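Local coordinates for protein 2,3-dehydroadipyl-CoA hydratase (Escherichia coli, PDB 4FZW) that catalyses the reversible hydration of 2,3-dehydroadipyl-CoA to 3-hydroxyadipyl-CoA in the bacterial degradation of phenylacetate, at residues Ser5-Ser10 with Met35-Glu40; Gln13-Leu18 with Val52-Gly57; Asn39-Ala44 with Ala89-Phe94. All coordinates share one frame; numbering follows the deposited sequence.

Contact 1: residues Ser5-Ser10 with Met35-Glu40; sequences SELIVS and MQLVNE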
# COMPACT_ATOMS: atom_id res chain seq x y z
N SER B 5 -24.43 26.30 -22.78
CA SER B 5 -23.78 27.15 -23.77
C SER B 5 -22.31 27.08 -23.48
O SER B 5 -21.51 27.05 -24.42
CB SER B 5 -24.26 28.61 -23.75
OG SER B 5 -23.59 29.32 -24.82
N GLU B 6 -21.97 26.99 -22.19
CA GLU B 6 -20.58 27.00 -21.74
C GLU B 6 -19.78 25.71 -22.06
O GLU B 6 -18.59 25.66 -21.83
CB GLU B 6 -20.50 27.31 -20.24
N LEU B 7 -20.43 24.69 -22.62
CA LEU B 7 -19.75 23.43 -22.93
C LEU B 7 -20.27 22.82 -24.20
O LEU B 7 -21.29 22.15 -24.20
CB LEU B 7 -19.94 22.40 -21.80
CG LEU B 7 -19.18 21.09 -22.00
CD1 LEU B 7 -17.68 21.36 -22.06
CD2 LEU B 7 -19.49 20.08 -20.91
N ILE B 8 -19.57 23.06 -25.30
CA ILE B 8 -20.06 22.60 -26.59
C ILE B 8 -19.78 21.12 -26.79
O ILE B 8 -18.64 20.67 -26.73
CB ILE B 8 -19.52 23.42 -27.77
CG1 ILE B 8 -19.60 24.92 -27.47
CG2 ILE B 8 -20.27 23.05 -29.06
CD1 ILE B 8 -21.01 25.48 -27.34
N VAL B 9 -20.84 20.37 -27.02
CA VAL B 9 -20.72 18.95 -27.20
C VAL B 9 -20.69 18.67 -28.68
O VAL B 9 -21.55 19.14 -29.42
CB VAL B 9 -21.89 18.20 -26.52
CG1 VAL B 9 -21.77 16.69 -26.71
CG2 VAL B 9 -21.94 18.59 -25.04
N SER B 10 -19.69 17.93 -29.13
CA SER B 10 -19.58 17.64 -30.55
C SER B 10 -19.03 16.24 -30.76
O SER B 10 -18.53 15.61 -29.84
CB SER B 10 -18.75 18.72 -31.30
OG SER B 10 -17.38 18.43 -31.33
N MET B 35 -20.29 20.27 -13.26
CA MET B 35 -21.39 19.30 -13.20
C MET B 35 -21.85 18.88 -14.60
O MET B 35 -22.15 17.71 -14.83
CB MET B 35 -22.58 19.83 -12.37
CG MET B 35 -23.84 18.97 -12.45
SD MET B 35 -23.87 17.44 -11.45
CE MET B 35 -24.06 18.13 -9.80
N GLN B 36 -21.89 19.83 -15.53
CA GLN B 36 -22.18 19.53 -16.93
C GLN B 36 -21.21 18.49 -17.49
O GLN B 36 -21.64 17.47 -18.03
CB GLN B 36 -22.13 20.82 -17.77
CG GLN B 36 -22.67 20.67 -19.18
CD GLN B 36 -24.10 20.16 -19.19
OE1 GLN B 36 -24.99 20.76 -18.59
NE2 GLN B 36 -24.34 19.06 -19.88
N LEU B 37 -19.91 18.79 -17.36
CA LEU B 37 -18.84 17.88 -17.75
C LEU B 37 -19.04 16.47 -17.20
O LEU B 37 -18.90 15.48 -17.93
CB LEU B 37 -17.49 18.45 -17.28
CG LEU B 37 -16.20 17.78 -17.75
CD1 LEU B 37 -16.02 17.99 -19.23
CD2 LEU B 37 -15.00 18.32 -16.98
N VAL B 38 -19.35 16.37 -15.91
CA VAL B 38 -19.64 15.07 -15.32
C VAL B 38 -20.81 14.37 -16.02
O VAL B 38 -20.77 13.16 -16.23
CB VAL B 38 -19.97 15.18 -13.80
CG1 VAL B 38 -20.65 13.91 -13.29
CG2 VAL B 38 -18.71 15.49 -13.00
N ASN B 39 -21.85 15.11 -16.37
CA ASN B 39 -23.02 14.45 -16.95
C ASN B 39 -22.72 13.97 -18.35
O ASN B 39 -23.17 12.89 -18.74
CB ASN B 39 -24.28 15.34 -16.92
CG ASN B 39 -24.76 15.60 -15.50
OD1 ASN B 39 -24.56 14.79 -14.61
ND2 ASN B 39 -25.38 16.76 -15.29
N GLU B 40 -21.95 14.77 -19.10
CA GLU B 40 -21.53 14.42 -20.45
C GLU B 40 -20.72 13.11 -20.47
O GLU B 40 -21.05 12.18 -21.21
CB GLU B 40 -20.70 15.56 -21.06
CG GLU B 40 -21.45 16.87 -21.35
CD GLU B 40 -22.58 16.70 -22.34
OE1 GLU B 40 -22.66 15.66 -23.03
OE2 GLU B 40 -23.41 17.64 -22.42
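L7 reaches the helix with one methyl, CD2, which lodges between the side chains of Q36 and E40, residues one turn apart on the same helical face. The apolar part of the contact centres on this methyl: L7 CD2 lies 3.7 Å from Q36 CG and 3.8 Å from E40 CG, so it meets the aliphatic stems of two polar residues rather than their ends. The route is set at the first torsion of L7, where CG stands opposite the backbone N (chi1 -176°) on a CB already directed at the helix. Farther in, L7 CD2 comes to 4.4 Å from L37 CD1, a looser touch that leads from the strand toward the buried flank of the helix. The side chains of L7 and E40 run past each other in opposite directions.

V9 makes the second packing contact, and here the partner is a carboxylate. E40 bends at chi2, which turns the carboxylate toward the methyls of V9; V9 CG2 lies against it, nearest to E40 OE2 at 3.2 Å, while V9 CG1 is 3.9 Å from E40 OE1. V9 also packs on L16 and L18 of the adjacent strand.

No hydrogen bond joins the two segments. The polar ends are instead engaged within the helix, where Q36 NE2 gives a weak bond of 3.1 Å to E40 OE2, bent to 133° at the hydrogen. This links the two residues whose stems flank the L7 methyl.

The strand 7-10 and helix 35-40 axes approach to 10.1 Å and run only 15° from parallel. Strand 7-12 is an outermost strand of the main sheet within this chain, hydrogen-bonded to strand 15-20 on its inner side, and helix 31-46 packs along it: helix-on-sheet layering as found in the crotonase fold.

Contact 2: residues Gln13-Leu18 with Val52-Gly57; sequences QRVLLL and VCVITG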
# COMPACT_ATOMS: atom_id res chain seq x y z
N GLN B 13 -17.46 10.47 -35.25
CA GLN B 13 -17.46 9.01 -35.16
C GLN B 13 -17.60 8.52 -33.71
O GLN B 13 -18.58 8.82 -33.03
CB GLN B 13 -16.18 8.44 -35.78
CG GLN B 13 -16.06 8.67 -37.28
CD GLN B 13 -17.20 8.03 -38.05
OE1 GLN B 13 -17.63 6.92 -37.74
NE2 GLN B 13 -17.69 8.74 -39.07
N ARG B 14 -16.62 7.74 -33.27
CA ARG B 14 -16.64 7.18 -31.93
C ARG B 14 -15.81 8.05 -30.98
O ARG B 14 -15.46 7.63 -29.88
CB ARG B 14 -16.06 5.77 -31.98
CG ARG B 14 -16.51 5.01 -33.23
CD ARG B 14 -16.19 3.54 -33.10
NE ARG B 14 -16.48 3.09 -31.74
CZ ARG B 14 -17.67 2.68 -31.32
NH1 ARG B 14 -18.70 2.65 -32.16
NH2 ARG B 14 -17.83 2.30 -30.06
N VAL B 15 -15.48 9.26 -31.42
CA VAL B 15 -14.80 10.21 -30.55
C VAL B 15 -15.71 11.36 -30.19
O VAL B 15 -16.31 11.98 -31.07
CB VAL B 15 -13.47 10.76 -31.15
CG1 VAL B 15 -12.80 11.66 -30.17
CG2 VAL B 15 -12.54 9.61 -31.52
N LEU B 16 -15.83 11.63 -28.90
CA LEU B 16 -16.64 12.72 -28.40
C LEU B 16 -15.74 13.92 -28.05
O LEU B 16 -14.65 13.75 -27.50
CB LEU B 16 -17.45 12.26 -27.18
CG LEU B 16 -18.36 13.28 -26.49
CD1 LEU B 16 -19.55 13.64 -27.37
CD2 LEU B 16 -18.81 12.74 -25.12
N LEU B 17 -16.20 15.12 -28.39
CA LEU B 17 -15.44 16.33 -28.11
C LEU B 17 -16.20 17.30 -27.20
O LEU B 17 -17.33 17.70 -27.48
CB LEU B 17 -15.05 17.04 -29.40
CG LEU B 17 -14.15 18.29 -29.26
CD1 LEU B 17 -12.83 17.98 -28.54
CD2 LEU B 17 -13.87 18.93 -30.63
N LEU B 18 -15.54 17.67 -26.11
CA LEU B 18 -16.10 18.59 -25.15
C LEU B 18 -15.21 19.83 -25.10
O LEU B 18 -14.04 19.75 -24.69
CB LEU B 18 -16.21 17.94 -23.77
CG LEU B 18 -17.03 16.64 -23.76
CD1 LEU B 18 -17.00 15.97 -22.40
CD2 LEU B 18 -18.48 16.88 -24.22
N VAL B 52 -13.74 7.09 -27.28
CA VAL B 52 -12.78 8.04 -26.71
C VAL B 52 -13.44 9.42 -26.53
O VAL B 52 -14.36 9.79 -27.28
CB VAL B 52 -11.54 8.23 -27.63
CG1 VAL B 52 -10.53 9.15 -26.96
CG2 VAL B 52 -10.91 6.88 -27.98
N CYS B 53 -12.97 10.16 -25.53
CA CYS B 53 -13.33 11.57 -25.40
C CYS B 53 -12.06 12.44 -25.59
O CYS B 53 -10.93 11.98 -25.39
CB CYS B 53 -14.03 11.83 -24.07
SG CYS B 53 -14.66 13.51 -23.78
N VAL B 54 -12.28 13.68 -26.02
CA VAL B 54 -11.23 14.69 -26.09
C VAL B 54 -11.82 15.88 -25.35
O VAL B 54 -13.00 16.20 -25.53
CB VAL B 54 -10.93 15.10 -27.56
CG1 VAL B 54 -10.07 16.36 -27.63
CG2 VAL B 54 -10.28 13.97 -28.32
N ILE B 55 -11.00 16.54 -24.53
CA ILE B 55 -11.45 17.72 -23.77
C ILE B 55 -10.56 18.93 -24.11
O ILE B 55 -9.35 18.88 -23.99
CB ILE B 55 -11.43 17.45 -22.23
CG1 ILE B 55 -12.55 16.48 -21.84
CG2 ILE B 55 -11.57 18.74 -21.44
CD1 ILE B 55 -12.77 16.37 -20.29
N THR B 56 -11.18 20.03 -24.50
CA THR B 56 -10.39 21.19 -24.91
C THR B 56 -11.04 22.52 -24.58
O THR B 56 -12.25 22.59 -24.32
CB THR B 56 -10.08 21.17 -26.42
OG1 THR B 56 -9.05 22.11 -26.70
CG2 THR B 56 -11.31 21.56 -27.24
N GLY B 57 -10.23 23.57 -24.60
CA GLY B 57 -10.76 24.91 -24.43
C GLY B 57 -10.64 25.67 -25.73
O GLY B 57 -11.12 25.20 -26.78
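L16 and L18 each use both backbone polar atoms to bind the strand V52-T56, pairing the two strands of a beta-alpha-beta unit whose helix is 31-46. The pairing is parallel, with V15 beside V52, L16 beside C53, L17 beside V54 and L18 beside I55, and the axes of the short segments differ by 21°.

Five backbone hydrogen bonds make the ladder. It starts with V52 N to R14 O at 3.2 Å, passes through L16 N to V52 O (2.9 Å), V54 N to L16 O (2.8 Å) and L18 N to V54 O, and finishes with T56 N to L18 O. The intervening L17 turns instead to S10 of the antiparallel strand 7-12, and C53 and I55 bond to I99 in the next strand, which places this pair inside the main sheet. R14 has its polar end fixed beyond the ladder, by S51 OG and T48 O.

Apolar contacts line both faces. V15, L17, V52 and V54 lie on one, where A194 of helix 186-197 packs on V15, V52 and V54; V15 CG1 is 3.9 Å from V54 CG2. L16, L18, C53 and I55 face helix 31-46. There L18 has CG opposite its carbonyl carbon (chi1 -56°), sending the branch diagonally across to C53, where L18 CD1 rests 3.7 Å from C53 SG.

Contact 3: residues Asn39-Ala44 with Ala89-Phe94; sequences NELEAA and ARLQAF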
# COMPACT_ATOMS: atom_id res chain seq x y z
N ASN B 39 -21.85 15.11 -16.37
CA ASN B 39 -23.02 14.45 -16.95
C ASN B 39 -22.72 13.97 -18.35
O ASN B 39 -23.17 12.89 -18.74
CB ASN B 39 -24.28 15.34 -16.92
CG ASN B 39 -24.76 15.60 -15.50
OD1 ASN B 39 -24.56 14.79 -14.61
ND2 ASN B 39 -25.38 16.76 -15.29
N GLU B 40 -21.95 14.77 -19.10
CA GLU B 40 -21.53 14.42 -20.45
C GLU B 40 -20.72 13.11 -20.47
O GLU B 40 -21.05 12.18 -21.21
CB GLU B 40 -20.70 15.56 -21.06
CG GLU B 40 -21.45 16.87 -21.35
CD GLU B 40 -22.58 16.70 -22.34
OE1 GLU B 40 -22.66 15.66 -23.03
OE2 GLU B 40 -23.41 17.64 -22.42
N LEU B 41 -19.68 13.05 -19.65
CA LEU B 41 -18.84 11.85 -19.58
C LEU B 41 -19.56 10.63 -19.03
O LEU B 41 -19.34 9.51 -19.50
CB LEU B 41 -17.61 12.12 -18.72
CG LEU B 41 -16.63 13.16 -19.22
CD1 LEU B 41 -15.53 13.34 -18.18
CD2 LEU B 41 -16.06 12.75 -20.60
N GLU B 42 -20.41 10.82 -18.02
CA GLU B 42 -21.22 9.70 -17.55
C GLU B 42 -22.12 9.20 -18.67
O GLU B 42 -22.12 8.01 -18.99
CB GLU B 42 -21.93 10.02 -16.23
CG GLU B 42 -20.92 10.04 -15.04
CD GLU B 42 -21.52 10.34 -13.68
OE1 GLU B 42 -22.70 10.74 -13.59
OE2 GLU B 42 -20.77 10.19 -12.69
N ALA B 43 -22.84 10.11 -19.34
CA ALA B 43 -23.66 9.70 -20.48
C ALA B 43 -22.85 8.97 -21.55
O ALA B 43 -23.28 7.95 -22.08
CB ALA B 43 -24.40 10.88 -21.08
N ALA B 44 -21.65 9.48 -21.85
CA ALA B 44 -20.71 8.83 -22.77
C ALA B 44 -20.20 7.47 -22.29
O ALA B 44 -19.90 6.58 -23.09
CB ALA B 44 -19.54 9.76 -23.05
N ALA B 89 -14.32 12.99 -8.48
CA ALA B 89 -14.18 11.52 -8.45
C ALA B 89 -15.06 10.88 -9.50
O ALA B 89 -14.74 9.81 -10.00
CB ALA B 89 -14.49 10.93 -7.06
N ARG B 90 -16.17 11.51 -9.83
CA ARG B 90 -17.00 10.98 -10.91
C ARG B 90 -16.33 11.19 -12.27
O ARG B 90 -16.47 10.35 -13.15
CB ARG B 90 -18.42 11.55 -10.89
CG ARG B 90 -19.28 10.96 -9.79
CD ARG B 90 -20.42 11.88 -9.42
NE ARG B 90 -21.48 11.85 -10.42
CZ ARG B 90 -22.67 12.41 -10.24
NH1 ARG B 90 -22.95 13.03 -9.10
NH2 ARG B 90 -23.57 12.34 -11.21
N LEU B 91 -15.61 12.30 -12.44
CA LEU B 91 -14.82 12.54 -13.67
C LEU B 91 -13.78 11.46 -13.87
O LEU B 91 -13.66 10.88 -14.96
CB LEU B 91 -14.09 13.90 -13.65
CG LEU B 91 -14.86 15.22 -13.61
CD1 LEU B 91 -13.86 16.36 -13.54
CD2 LEU B 91 -15.76 15.36 -14.82
N GLN B 92 -13.02 11.19 -12.81
CA GLN B 92 -11.97 10.18 -12.81
C GLN B 92 -12.49 8.77 -13.01
O GLN B 92 -11.74 7.89 -13.40
CB GLN B 92 -11.18 10.24 -11.50
CG GLN B 92 -10.51 8.93 -11.17
CD GLN B 92 -9.60 9.03 -9.99
OE1 GLN B 92 -8.39 9.27 -10.13
NE2 GLN B 92 -10.17 8.84 -8.78
N ALA B 93 -13.77 8.54 -12.75
CA ALA B 93 -14.34 7.21 -12.86
C ALA B 93 -14.78 6.93 -14.29
O ALA B 93 -15.16 5.82 -14.64
CB ALA B 93 -15.51 7.04 -11.87
N PHE B 94 -14.72 7.96 -15.13
CA PHE B 94 -14.99 7.77 -16.55
C PHE B 94 -14.11 6.62 -17.03
O PHE B 94 -12.90 6.63 -16.83
CB PHE B 94 -14.72 9.05 -17.33
CG PHE B 94 -14.92 8.91 -18.83
CD1 PHE B 94 -16.19 8.74 -19.36
CD2 PHE B 94 -13.85 8.96 -19.69
CE1 PHE B 94 -16.39 8.62 -20.73
CE2 PHE B 94 -14.04 8.84 -21.08
CZ PHE B 94 -15.31 8.67 -21.59
O HOH W 1 -18.99 8.55 -13.17
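E42 OE2 takes the N-H of R90 NE at 2.9 Å, and a bridging water also appears to donate to it, although that water lies too close for its exact position to be trusted. The contact belongs to the helical layer of the crotonase fold, where A89-F94 packs on helix 31-46.

The charged part is a two-pronged, side-on salt bridge. R90 NH2 donates to E42 OE1 at 3.0 Å, while NE serves the other oxygen; both bonds are nearly straight, and each oxygen is met on its syn side. The carboxylate and guanidinium planes are 18° apart, and the acid lies at the guanidinium edge with the donors tilted somewhat out of the carboxylate plane. R90 bends at chi3 to present this edge, whereas E42 stays extended beyond CG. With two bonds from one rigid group, neither end can easily rotate. If its place is right, the water would also link E42 OE2 to R90 O. Without the guanidinium, as with an alanine in place of R90, the E42 carboxylate is likely to lose its charge partner and be free to turn about its own chain.

Beside the ion pair lies an apolar layer. L41 spans it with both methyls: CD1 touches L91 CD2 at 3.9 Å, and CD2 sits over the F94 ring. With CG anti to the backbone N (chi1 177°), F94 turns one ring face to L41, and the two side chains cross at about a right angle. A44 CB adds a contact of 4.1 Å to F94 CE1. L41 also packs on L18, so this layer continues to the sheet. The CH-pi contact is nearly centred: L41 CD2 stands 4.1 Å from the F94 ring centroid, 7° off the ring normal.

From the N terminus, strand 7-12 is followed by its antiparallel neighbour 15-20, and contact 1 closes the loop that returns through helix 31-46 to the first strand. Contact 2 begins inside that loop and ends beyond it, at strand 52-56, so the two cross; contact 2 alone joins the two strands of the beta-alpha-beta unit. Contact 3 starts on the helix where contact 1 ends, sharing N39 and E40, and closes the longest of the three loops, to 89-94; it crosses contact 2 in turn. Helix 31-46 is thus the middle layer: L41 packs on C53, V38 and L37 meet L91, and L37 also reaches I55, joining the sheet to helix 84-92.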